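Local coordinates for protein phosphodiesterase (Trypanosoma brucei brucei, PDB 5H2Q) that belongs to the phosphodiesterase family, whose helical fold, without strands, here holds a zinc and a magnesium ion, at residues F103-G107 / N108-K112; R188-A191 / F192-I196; V224-S227 / D228-Q231; K308-A312 / C313-M317. One frame throughout, in Å; residues are numbered along the deposited sequence.

Contact 1. Residues F103-G107 / N108-K112; sequences FLYRG and NVYEK
Tyr110, Leu104 and Asn108 carry this contact, a helix C-terminal cap in which a residue of positive phi turns the chain into a short 3-10 segment. Helix 90-105, which supplies the zinc ligand His92 near its start, ends here. Asn108 leaves the helical conformation with phi at 63°; asparagine tolerates that region better than most residues, and its amide lies on the exposed side. Gly107 brings no side chain to crowd Phe103 O, which takes a weak hydrogen bond from Val109 N at 3.3 Å.

The stronger backbone bond runs from Tyr110 N to Leu104 O, 3.0 Å. Its donor approaches well off the carbonyl direction, with a C=O...N angle of 125°. In Tyr110, CG stands between the backbone N and the carbonyl carbon (chi1 74°), and this swings the ring back over the last turn of the helix toward Tyr105. The two tyrosine rings are close to parallel but slid apart, their centroids 5.8 Å from each other, and the closer touch is Tyr105 CE1 on Tyr110 CB at 3.5 Å. Both rings are partly exposed, and Tyr105 and Tyr110 also touch Cys118 of helix 115-127.

Leu104 and Val109 face inward, where Leu237 of helix 227-242 meets both; branched aliphatic groups suit that buried flank. Across the contact Leu104 CD2 approaches Val109 CB at 4.3 Å. On the tyrosine side, Tyr110 CD2 lies 3.1 Å from Leu104 O, which sits at the ring edge in its plane.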
loop_
_atom_site.group_PDB
_atom_site.type_symbol
_atom_site.label_atom_id
_atom_site.label_comp_id
_atom_site.label_asym_id
_atom_site.label_seq_id
_atom_site.Cartn_x
_atom_site.Cartn_y
_atom_site.Cartn_z
ATOM N N PHE A 103 -2.210 10.794 -5.232
ATOM C CA PHE A 103 -3.034 10.443 -6.405
ATOM C C PHE A 103 -4.382 11.088 -6.286
ATOM O O PHE A 103 -4.882 11.627 -7.251
ATOM C CB PHE A 103 -3.192 8.933 -6.566
ATOM C CG PHE A 103 -1.917 8.157 -6.811
ATOM C CD1 PHE A 103 -0.767 8.795 -7.285
ATOM C CD2 PHE A 103 -1.867 6.786 -6.582
ATOM C CE1 PHE A 103 0.409 8.066 -7.538
ATOM C CE2 PHE A 103 -0.693 6.063 -6.836
ATOM C CZ PHE A 103 0.435 6.709 -7.295
ATOM N N LEU A 104 -4.966 11.071 -5.074
ATOM C CA LEU A 104 -6.267 11.688 -4.866
ATOM C C LEU A 104 -6.249 13.193 -5.001
ATOM O O LEU A 104 -7.108 13.720 -5.706
ATOM C CB LEU A 104 -6.818 11.313 -3.458
ATOM C CG LEU A 104 -7.177 9.848 -3.234
ATOM C CD1 LEU A 104 -7.480 9.569 -1.748
ATOM C CD2 LEU A 104 -8.361 9.439 -4.107
ATOM N N TYR A 105 -5.306 13.889 -4.334
ATOM C CA TYR A 105 -5.371 15.362 -4.206
ATOM C C TYR A 105 -4.365 16.178 -5.018
ATOM O O TYR A 105 -4.459 17.415 -5.030
ATOM C CB TYR A 105 -5.315 15.740 -2.724
ATOM C CG TYR A 105 -6.475 15.114 -1.966
ATOM C CD1 TYR A 105 -7.792 15.510 -2.207
ATOM C CD2 TYR A 105 -6.270 14.039 -1.111
ATOM C CE1 TYR A 105 -8.866 14.888 -1.569
ATOM C CE2 TYR A 105 -7.336 13.411 -0.461
ATOM C CZ TYR A 105 -8.633 13.846 -0.687
ATOM O OH TYR A 105 -9.680 13.243 -0.039
ATOM N N ARG A 106 -3.423 15.514 -5.706
ATOM C CA ARG A 106 -2.496 16.173 -6.617
ATOM C C ARG A 106 -2.863 15.655 -8.019
ATOM O O ARG A 106 -2.773 16.408 -8.981
ATOM C CB ARG A 106 -1.021 15.886 -6.285
ATOM C CG ARG A 106 -0.586 16.279 -4.873
ATOM C CD ARG A 106 -0.462 17.774 -4.722
ATOM N NE ARG A 106 0.235 18.134 -3.490
ATOM C CZ ARG A 106 0.652 19.359 -3.206
ATOM N NH1 ARG A 106 0.458 20.350 -4.068
ATOM N NH2 ARG A 106 1.273 19.604 -2.056
ATOM N N GLY A 107 -3.273 14.382 -8.113
ATOM C CA GLY A 107 -3.718 13.744 -9.353
ATOM C C GLY A 107 -5.182 13.926 -9.694
ATOM O O GLY A 107 -5.636 13.424 -10.726
ATOM N N ASN A 108 -5.962 14.627 -8.801
ATOM C CA ASN A 108 -7.401 14.911 -8.940
ATOM C C ASN A 108 -8.310 13.683 -8.960
ATOM O O ASN A 108 -9.471 13.802 -9.354
ATOM C CB ASN A 108 -7.682 15.791 -10.184
ATOM C CG ASN A 108 -6.894 17.073 -10.238
ATOM O OD1 ASN A 108 -6.612 17.703 -9.221
ATOM N ND2 ASN A 108 -6.520 17.478 -11.437
ATOM N N VAL A 109 -7.833 12.500 -8.489
ATOM C CA VAL A 109 -8.691 11.329 -8.473
ATOM C C VAL A 109 -9.792 11.463 -7.407
ATOM O O VAL A 109 -10.783 10.732 -7.459
ATOM C CB VAL A 109 -7.907 9.981 -8.394
ATOM C CG1 VAL A 109 -8.855 8.801 -8.560
ATOM C CG2 VAL A 109 -6.837 9.924 -9.479
ATOM N N TYR A 110 -9.677 12.461 -6.497
ATOM C CA TYR A 110 -10.752 12.676 -5.520
ATOM C C TYR A 110 -12.103 12.958 -6.240
ATOM O O TYR A 110 -13.148 12.665 -5.672
ATOM C CB TYR A 110 -10.415 13.828 -4.541
ATOM C CG TYR A 110 -10.519 15.203 -5.155
ATOM C CD1 TYR A 110 -11.719 15.916 -5.124
ATOM C CD2 TYR A 110 -9.426 15.790 -5.784
ATOM C CE1 TYR A 110 -11.833 17.168 -5.738
ATOM C CE2 TYR A 110 -9.536 17.026 -6.420
ATOM C CZ TYR A 110 -10.737 17.718 -6.382
ATOM O OH TYR A 110 -10.799 18.969 -6.970
ATOM N N GLU A 111 -12.066 13.544 -7.467
ATOM C CA GLU A 111 -13.303 13.801 -8.225
ATOM C C GLU A 111 -14.033 12.520 -8.635
ATOM O O GLU A 111 -15.246 12.561 -8.881
ATOM C CB GLU A 111 -12.997 14.602 -9.499
ATOM C CG GLU A 111 -12.281 15.918 -9.227
ATOM C CD GLU A 111 -12.188 16.806 -10.447
ATOM O OE1 GLU A 111 -11.957 16.258 -11.550
ATOM O OE2 GLU A 111 -12.396 18.036 -10.316
ATOM N N LYS A 112 -13.288 11.390 -8.713
ATOM C CA LYS A 112 -13.834 10.100 -9.141
ATOM C C LYS A 112 -14.382 9.257 -7.986
ATOM O O LYS A 112 -14.901 8.164 -8.232
ATOM C CB LYS A 112 -12.748 9.281 -9.866
ATOM C CG LYS A 112 -11.845 10.037 -10.871
ATOM C CD LYS A 112 -12.616 10.599 -12.059
ATOM C CE LYS A 112 -11.672 11.181 -13.072
ATOM N NZ LYS A 112 -12.389 12.048 -14.036
#

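Contact 2. Residues R188-A191 / F192-I196; sequences RTLA and FRSMI
Phe192, Arg193, Ser194 and Met195 each donate a backbone N-H to the carbonyl oxygen four residues earlier, the regular alpha-helical pattern, with Ser194 N 2.8 Å from Leu190 O. On this frame Arg188 and Phe192 run side by side, pointing the same way. The arginine chain is extended from CG to NE, with CG anti to the backbone N (chi1 -167°), and this brings the guanidinium alongside the ring. The CE2 corner of Phe192 points onto the centre of one guanidinium face, 3.6 Å from Arg188 CZ, while the two planes are steeply inclined at 65°. Asp178 holds Arg188 NH1 in a salt bridge, and the ring of Phe180 meets Phe192 edge-to-face.

Helix 185-200 packs as one member of the all-helical phosphodiesterase fold, its inner face set against helices 115-127 and 159-172. Ala191 is small enough to sit close against Val120, and flexible Met195 fits between the two helices. On the outer side, Arg193 is bent back at chi3 (4°), bringing NH2 to 3.7 Å from Leu190 CA, one guanidinium face turned to the helix. Leu190 CD2 lies 3.8 Å from Ser194 OG, a buried hydroxyl that hydrogen-bonds to Gln231 OE1.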
loop_
_atom_site.group_PDB
_atom_site.type_symbol
_atom_site.label_atom_id
_atom_site.label_comp_id
_atom_site.label_asym_id
_atom_site.label_seq_id
_atom_site.Cartn_x
_atom_site.Cartn_y
_atom_site.Cartn_z
ATOM N N ARG A 188 -21.207 2.746 7.113
ATOM C CA ARG A 188 -20.346 1.826 7.839
ATOM C C ARG A 188 -20.117 0.541 7.013
ATOM O O ARG A 188 -18.983 0.062 6.913
ATOM C CB ARG A 188 -20.963 1.502 9.193
ATOM C CG ARG A 188 -19.982 0.824 10.103
ATOM C CD ARG A 188 -20.475 0.745 11.522
ATOM N NE ARG A 188 -19.855 -0.390 12.195
ATOM C CZ ARG A 188 -18.665 -0.367 12.787
ATOM N NH1 ARG A 188 -17.946 0.759 12.816
ATOM N NH2 ARG A 188 -18.187 -1.460 13.364
ATOM N N THR A 189 -21.192 0.012 6.385
ATOM C CA THR A 189 -21.098 -1.183 5.537
ATOM C C THR A 189 -20.197 -0.915 4.352
ATOM O O THR A 189 -19.351 -1.753 4.071
ATOM C CB THR A 189 -22.493 -1.688 5.107
ATOM O OG1 THR A 189 -23.243 -1.982 6.281
ATOM C CG2 THR A 189 -22.426 -2.926 4.235
ATOM N N LEU A 190 -20.342 0.262 3.692
ATOM C CA LEU A 190 -19.481 0.635 2.557
ATOM C C LEU A 190 -18.026 0.666 3.030
ATOM O O LEU A 190 -17.155 0.179 2.315
ATOM C CB LEU A 190 -19.880 2.010 1.945
ATOM C CG LEU A 190 -18.986 2.514 0.765
ATOM C CD1 LEU A 190 -19.785 3.318 -0.258
ATOM C CD2 LEU A 190 -17.791 3.331 1.261
ATOM N N ALA A 191 -17.750 1.266 4.201
ATOM C CA ALA A 191 -16.369 1.380 4.686
ATOM C C ALA A 191 -15.704 0.015 4.847
ATOM O O ALA A 191 -14.630 -0.197 4.280
ATOM C CB ALA A 191 -16.312 2.176 5.975
ATOM N N PHE A 192 -16.363 -0.936 5.540
ATOM C CA PHE A 192 -15.776 -2.271 5.700
ATOM C C PHE A 192 -15.684 -3.014 4.392
ATOM O O PHE A 192 -14.650 -3.637 4.112
ATOM C CB PHE A 192 -16.570 -3.092 6.727
ATOM C CG PHE A 192 -16.197 -2.704 8.132
ATOM C CD1 PHE A 192 -15.160 -3.353 8.798
ATOM C CD2 PHE A 192 -16.884 -1.694 8.800
ATOM C CE1 PHE A 192 -14.783 -2.965 10.086
ATOM C CE2 PHE A 192 -16.521 -1.322 10.105
ATOM C CZ PHE A 192 -15.482 -1.969 10.743
ATOM N N ARG A 193 -16.764 -2.961 3.579
ATOM C CA ARG A 193 -16.782 -3.684 2.299
ATOM C C ARG A 193 -15.693 -3.187 1.347
ATOM O O ARG A 193 -14.955 -3.997 0.802
ATOM C CB ARG A 193 -18.165 -3.633 1.628
ATOM C CG ARG A 193 -18.245 -4.488 0.339
ATOM C CD ARG A 193 -19.533 -4.385 -0.471
ATOM N NE ARG A 193 -20.493 -3.406 0.045
ATOM C CZ ARG A 193 -20.597 -2.146 -0.373
ATOM N NH1 ARG A 193 -19.779 -1.677 -1.308
ATOM N NH2 ARG A 193 -21.507 -1.343 0.156
ATOM N N SER A 194 -15.605 -1.849 1.157
ATOM C CA SER A 194 -14.602 -1.230 0.290
ATOM C C SER A 194 -13.190 -1.516 0.762
ATOM O O SER A 194 -12.347 -1.820 -0.079
ATOM C CB SER A 194 -14.831 0.278 0.182
ATOM O OG SER A 194 -16.000 0.507 -0.587
ATOM N N MET A 195 -12.938 -1.465 2.100
ATOM C CA MET A 195 -11.594 -1.742 2.645
ATOM C C MET A 195 -11.170 -3.179 2.294
ATOM O O MET A 195 -10.088 -3.402 1.750
ATOM C CB MET A 195 -11.574 -1.529 4.174
ATOM C CG MET A 195 -10.301 -2.036 4.834
ATOM S SD MET A 195 -10.469 -1.972 6.626
ATOM C CE MET A 195 -11.475 -3.468 6.912
ATOM N N ILE A 196 -12.045 -4.138 2.596
ATOM C CA ILE A 196 -11.801 -5.556 2.355
ATOM C C ILE A 196 -11.595 -5.817 0.859
ATOM O O ILE A 196 -10.569 -6.414 0.503
ATOM C CB ILE A 196 -12.928 -6.411 3.034
ATOM C CG1 ILE A 196 -12.746 -6.347 4.587
ATOM C CG2 ILE A 196 -12.912 -7.883 2.529
ATOM C CD1 ILE A 196 -14.015 -6.732 5.409
#

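Contact 3. Residues V224-S227 / D228-Q231; sequences VDDS and DHRQ
Asp226 and Arg230 form the tight part of this contact: Asp226 caps the first turn of helix 227-242, while Arg230 reaches back to the loop before it. Asp226 sends CG anti to its own N (chi1 -167°), which carries the carboxylate across the first turn. OD1 accepts a weak hydrogen bond from Asp228 N at 3.4 Å, and OD2 lies 2.8 Å from His229 ND1, the carboxylate and imidazole planes 32° apart. His229 is buried, with Met218 packing against it.

Arg230 points back toward the incoming loop. Bent at chi3, its chain returns NH1 to Val224 O at 2.8 Å, and this donor stands above the carbonyl plane, 44° out of it. A long, flexible arginine suits the task, since NE can still form a salt bridge with Glu117 while CD rests 4.0 Å from Val224 CG1. The ordinary helical bonds begin here, with Arg230 N to Asp226 O at 3.2 Å and Gln231 N to Ser227 O at 3.0 Å.

The outer side is far looser. Asp225, Ser227 and Asp228 are exposed, small polar residues at home in water, and two carboxylates come fairly near each other, Asp226 OD1 being 4.4 Å from Asp228 OD2. The positive end of the helix dipole would probably ease that repulsion. An acidic residue just before the first turn, its carboxylate accepting from the backbone two residues on, is the classic aspartate N-cap, here opening the helix that ends with zinc ligand Asp242.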
loop_
_atom_site.group_PDB
_atom_site.type_symbol
_atom_site.label_atom_id
_atom_site.label_comp_id
_atom_site.label_asym_id
_atom_site.label_seq_id
_atom_site.Cartn_x
_atom_site.Cartn_y
_atom_site.Cartn_z
ATOM N N VAL A 224 -19.769 7.982 -11.795
ATOM C CA VAL A 224 -19.455 8.279 -10.389
ATOM C C VAL A 224 -20.656 8.052 -9.482
ATOM O O VAL A 224 -20.516 8.057 -8.259
ATOM C CB VAL A 224 -18.826 9.676 -10.175
ATOM C CG1 VAL A 224 -17.720 9.612 -9.124
ATOM C CG2 VAL A 224 -18.298 10.267 -11.480
ATOM N N ASP A 225 -21.841 7.860 -10.092
ATOM C CA ASP A 225 -23.101 7.521 -9.436
ATOM C C ASP A 225 -23.142 5.991 -9.216
ATOM O O ASP A 225 -23.891 5.536 -8.355
ATOM C CB ASP A 225 -24.290 8.026 -10.303
ATOM C CG ASP A 225 -25.694 7.619 -9.875
ATOM O OD1 ASP A 225 -26.076 6.449 -10.120
ATOM O OD2 ASP A 225 -26.450 8.499 -9.405
ATOM N N ASP A 226 -22.310 5.206 -9.967
ATOM C CA ASP A 226 -22.233 3.730 -9.893
ATOM C C ASP A 226 -21.253 3.181 -8.820
ATOM O O ASP A 226 -20.112 3.640 -8.726
ATOM C CB ASP A 226 -21.898 3.128 -11.278
ATOM C CG ASP A 226 -22.084 1.623 -11.448
ATOM O OD1 ASP A 226 -22.533 0.962 -10.489
ATOM O OD2 ASP A 226 -21.831 1.116 -12.561
ATOM N N SER A 227 -21.702 2.138 -8.081
ATOM C CA SER A 227 -20.979 1.449 -7.000
ATOM C C SER A 227 -19.758 0.668 -7.487
ATOM O O SER A 227 -18.676 0.797 -6.895
ATOM C CB SER A 227 -21.921 0.526 -6.226
ATOM O OG SER A 227 -22.311 -0.605 -6.990
ATOM N N ASP A 228 -19.945 -0.164 -8.537
ATOM C CA ASP A 228 -18.908 -0.975 -9.170
ATOM C C ASP A 228 -17.827 -0.082 -9.778
ATOM O O ASP A 228 -16.640 -0.372 -9.619
ATOM C CB ASP A 228 -19.511 -1.905 -10.231
ATOM C CG ASP A 228 -20.123 -3.166 -9.656
ATOM O OD1 ASP A 228 -19.367 -4.130 -9.403
ATOM O OD2 ASP A 228 -21.364 -3.199 -9.484
ATOM N N HIS A 229 -18.237 1.030 -10.437
ATOM C CA HIS A 229 -17.293 1.977 -11.011
ATOM C C HIS A 229 -16.369 2.562 -9.925
ATOM O O HIS A 229 -15.152 2.549 -10.109
ATOM C CB HIS A 229 -18.044 3.102 -11.762
ATOM C CG HIS A 229 -18.461 2.728 -13.153
ATOM N ND1 HIS A 229 -19.190 1.567 -13.412
ATOM C CD2 HIS A 229 -18.236 3.369 -14.325
ATOM C CE1 HIS A 229 -19.383 1.545 -14.724
ATOM N NE2 HIS A 229 -18.832 2.607 -15.320
ATOM N N ARG A 230 -16.943 3.048 -8.786
ATOM C CA ARG A 230 -16.113 3.651 -7.728
ATOM C C ARG A 230 -15.238 2.607 -7.024
ATOM O O ARG A 230 -14.065 2.898 -6.760
ATOM C CB ARG A 230 -16.947 4.469 -6.736
ATOM C CG ARG A 230 -17.682 5.632 -7.409
ATOM C CD ARG A 230 -18.194 6.699 -6.444
ATOM N NE ARG A 230 -18.929 6.127 -5.317
ATOM C CZ ARG A 230 -20.219 5.803 -5.337
ATOM N NH1 ARG A 230 -20.939 5.978 -6.440
ATOM N NH2 ARG A 230 -20.796 5.293 -4.259
ATOM N N GLN A 231 -15.784 1.405 -6.765
ATOM C CA GLN A 231 -15.020 0.305 -6.139
ATOM C C GLN A 231 -13.842 -0.101 -7.020
ATOM O O GLN A 231 -12.742 -0.287 -6.517
ATOM C CB GLN A 231 -15.877 -0.926 -5.812
ATOM C CG GLN A 231 -15.098 -2.017 -5.041
ATOM C CD GLN A 231 -14.618 -1.547 -3.673
ATOM O OE1 GLN A 231 -15.417 -1.122 -2.830
ATOM N NE2 GLN A 231 -13.296 -1.559 -3.445
#

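Contact 4. Residues K308-A312 / C313-M317; sequences KIVDA and CLQGM
Ile309 and Leu314 meet at an oblique angle through their outermost methyls, CD1 to CD1 at 4.0 Å, near the end of helix 290-312. In Ile309 a chi1 of 72° tucks CG1 in between N and C, which extends CD1 toward Leu314. Met317, bent at chi3, brings CE to the same Ile309 methyl at a looser 4.3 Å. Val310 approaches the loop from another side: its CG2 lies against Met317 CB and 3.4 Å from Met317 O. Branched aliphatics fill this buried flank, and the supple thioether of Met317 fits between them and Val109 and Leu237.

Beside these apolar contacts the helix end is capped by polar groups. Ile309 O accepts two backbone donors, Cys313 N at 3.2 Å and, almost straight at 171°, Leu314 N at 3.0 Å. Cys313 is where the chain leaves helical geometry. Gln315 then folds back at chi2 (-82°) and gives NE2 to Val310 O at 2.8 Å; the oxygen lies in the amide plane, whereas the donor sits well above the carbonyl plane. A water accepts from Gln315 NE2 and donates to Asp311 OD1, which also bonds Gln307.

Ile309 O is thus shared by two backbone N-H groups, and Val310 O, to which Leu314 N is poorly angled, takes a side-chain N-H instead; the helix can stop with both oxygens bonded, while the side chains of Ile309, Leu314 and Met317 meet through apolar groups.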
loop_
_atom_site.group_PDB
_atom_site.type_symbol
_atom_site.label_atom_id
_atom_site.label_comp_id
_atom_site.label_asym_id
_atom_site.label_seq_id
_atom_site.Cartn_x
_atom_site.Cartn_y
_atom_site.Cartn_z
ATOM N N LYS A 308 -2.205 2.833 -19.124
ATOM C CA LYS A 308 -3.582 2.424 -19.409
ATOM C C LYS A 308 -4.605 3.130 -18.509
ATOM O O LYS A 308 -5.674 3.526 -18.992
ATOM C CB LYS A 308 -3.756 0.903 -19.317
ATOM C CG LYS A 308 -3.089 0.111 -20.456
ATOM C CD LYS A 308 -3.121 -1.394 -20.146
ATOM C CE LYS A 308 -2.532 -2.254 -21.245
ATOM N NZ LYS A 308 -2.539 -3.698 -20.865
ATOM N N ILE A 309 -4.301 3.247 -17.196
ATOM C CA ILE A 309 -5.258 3.888 -16.297
ATOM C C ILE A 309 -5.301 5.406 -16.536
ATOM O O ILE A 309 -6.399 5.967 -16.466
ATOM C CB ILE A 309 -5.108 3.492 -14.793
ATOM C CG1 ILE A 309 -3.846 4.117 -14.164
ATOM C CG2 ILE A 309 -5.180 1.959 -14.627
ATOM C CD1 ILE A 309 -3.632 3.810 -12.634
ATOM N N VAL A 310 -4.144 6.038 -16.862
ATOM C CA VAL A 310 -4.012 7.470 -17.175
ATOM C C VAL A 310 -4.802 7.768 -18.462
ATOM O O VAL A 310 -5.661 8.645 -18.454
ATOM C CB VAL A 310 -2.543 7.995 -17.238
ATOM C CG1 VAL A 310 -2.475 9.405 -17.820
ATOM C CG2 VAL A 310 -1.877 7.967 -15.861
ATOM N N ASP A 311 -4.565 6.979 -19.534
ATOM C CA ASP A 311 -5.248 7.148 -20.817
ATOM C C ASP A 311 -6.759 6.897 -20.760
ATOM O O ASP A 311 -7.491 7.599 -21.457
ATOM C CB ASP A 311 -4.589 6.286 -21.922
ATOM C CG ASP A 311 -3.142 6.638 -22.242
ATOM O OD1 ASP A 311 -2.651 7.665 -21.733
ATOM O OD2 ASP A 311 -2.490 5.861 -22.973
ATOM N N ALA A 312 -7.235 5.935 -19.944
ATOM C CA ALA A 312 -8.672 5.651 -19.880
ATOM C C ALA A 312 -9.495 6.642 -19.053
ATOM O O ALA A 312 -10.698 6.790 -19.305
ATOM C CB ALA A 312 -8.917 4.244 -19.369
ATOM N N CYS A 313 -8.879 7.266 -18.025
ATOM C CA CYS A 313 -9.649 8.096 -17.101
ATOM C C CYS A 313 -8.822 9.020 -16.225
ATOM O O CYS A 313 -9.273 10.126 -15.964
ATOM C CB CYS A 313 -10.540 7.187 -16.250
ATOM S SG CYS A 313 -11.631 8.054 -15.092
ATOM N N LEU A 314 -7.650 8.577 -15.732
ATOM C CA LEU A 314 -6.865 9.333 -14.741
ATOM C C LEU A 314 -5.804 10.268 -15.315
ATOM O O LEU A 314 -4.638 10.208 -14.922
ATOM C CB LEU A 314 -6.252 8.348 -13.712
ATOM C CG LEU A 314 -7.238 7.366 -13.062
ATOM C CD1 LEU A 314 -6.551 6.510 -12.006
ATOM C CD2 LEU A 314 -8.440 8.090 -12.430
ATOM N N GLN A 315 -6.241 11.230 -16.168
ATOM C CA GLN A 315 -5.381 12.212 -16.823
ATOM C C GLN A 315 -4.501 12.986 -15.872
ATOM O O GLN A 315 -3.379 13.321 -16.239
ATOM C CB GLN A 315 -6.207 13.192 -17.711
ATOM C CG GLN A 315 -7.077 12.521 -18.778
ATOM C CD GLN A 315 -6.299 12.154 -20.020
ATOM O OE1 GLN A 315 -6.187 12.938 -20.972
ATOM N NE2 GLN A 315 -5.776 10.937 -20.056
ATOM N N GLY A 316 -4.992 13.259 -14.654
ATOM C CA GLY A 316 -4.225 13.985 -13.646
ATOM C C GLY A 316 -3.033 13.244 -13.074
ATOM O O GLY A 316 -2.171 13.872 -12.454
ATOM N N MET A 317 -2.966 11.905 -13.300
ATOM C CA MET A 317 -1.864 11.044 -12.840
ATOM C C MET A 317 -0.804 10.809 -13.945
ATOM O O MET A 317 0.019 9.910 -13.811
ATOM C CB MET A 317 -2.400 9.710 -12.291
ATOM C CG MET A 317 -2.834 9.774 -10.823
ATOM S SD MET A 317 -3.665 8.259 -10.344
ATOM C CE MET A 317 -2.187 7.089 -10.256
HETATM O O HOH W 1 -3.579 10.226 -21.645
#

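Overall arrangement
Contacts 1, 2 and 4 are partly buried, whereas contact 3 lies at the surface and relies chiefly on charged and polar groups. Contacts 1 and 4 both finish helices, and their loops pack directly together: Met317 CE touches Phe103 CG at 3.6 Å, and Lys112 CE approaches Cys313 SG. Contact 3 starts a helix instead, and its Val224 rests on Lys112 O of contact 1. Contact 2 alone lies within an uninterrupted helix; Ser194 and Gln231 join it to contact 3, while it stays about 11 Å, nearest atoms, from contact 1. Helix 227-242 thus links all four, its later turns receiving the apolar sides of contacts 1 and 4.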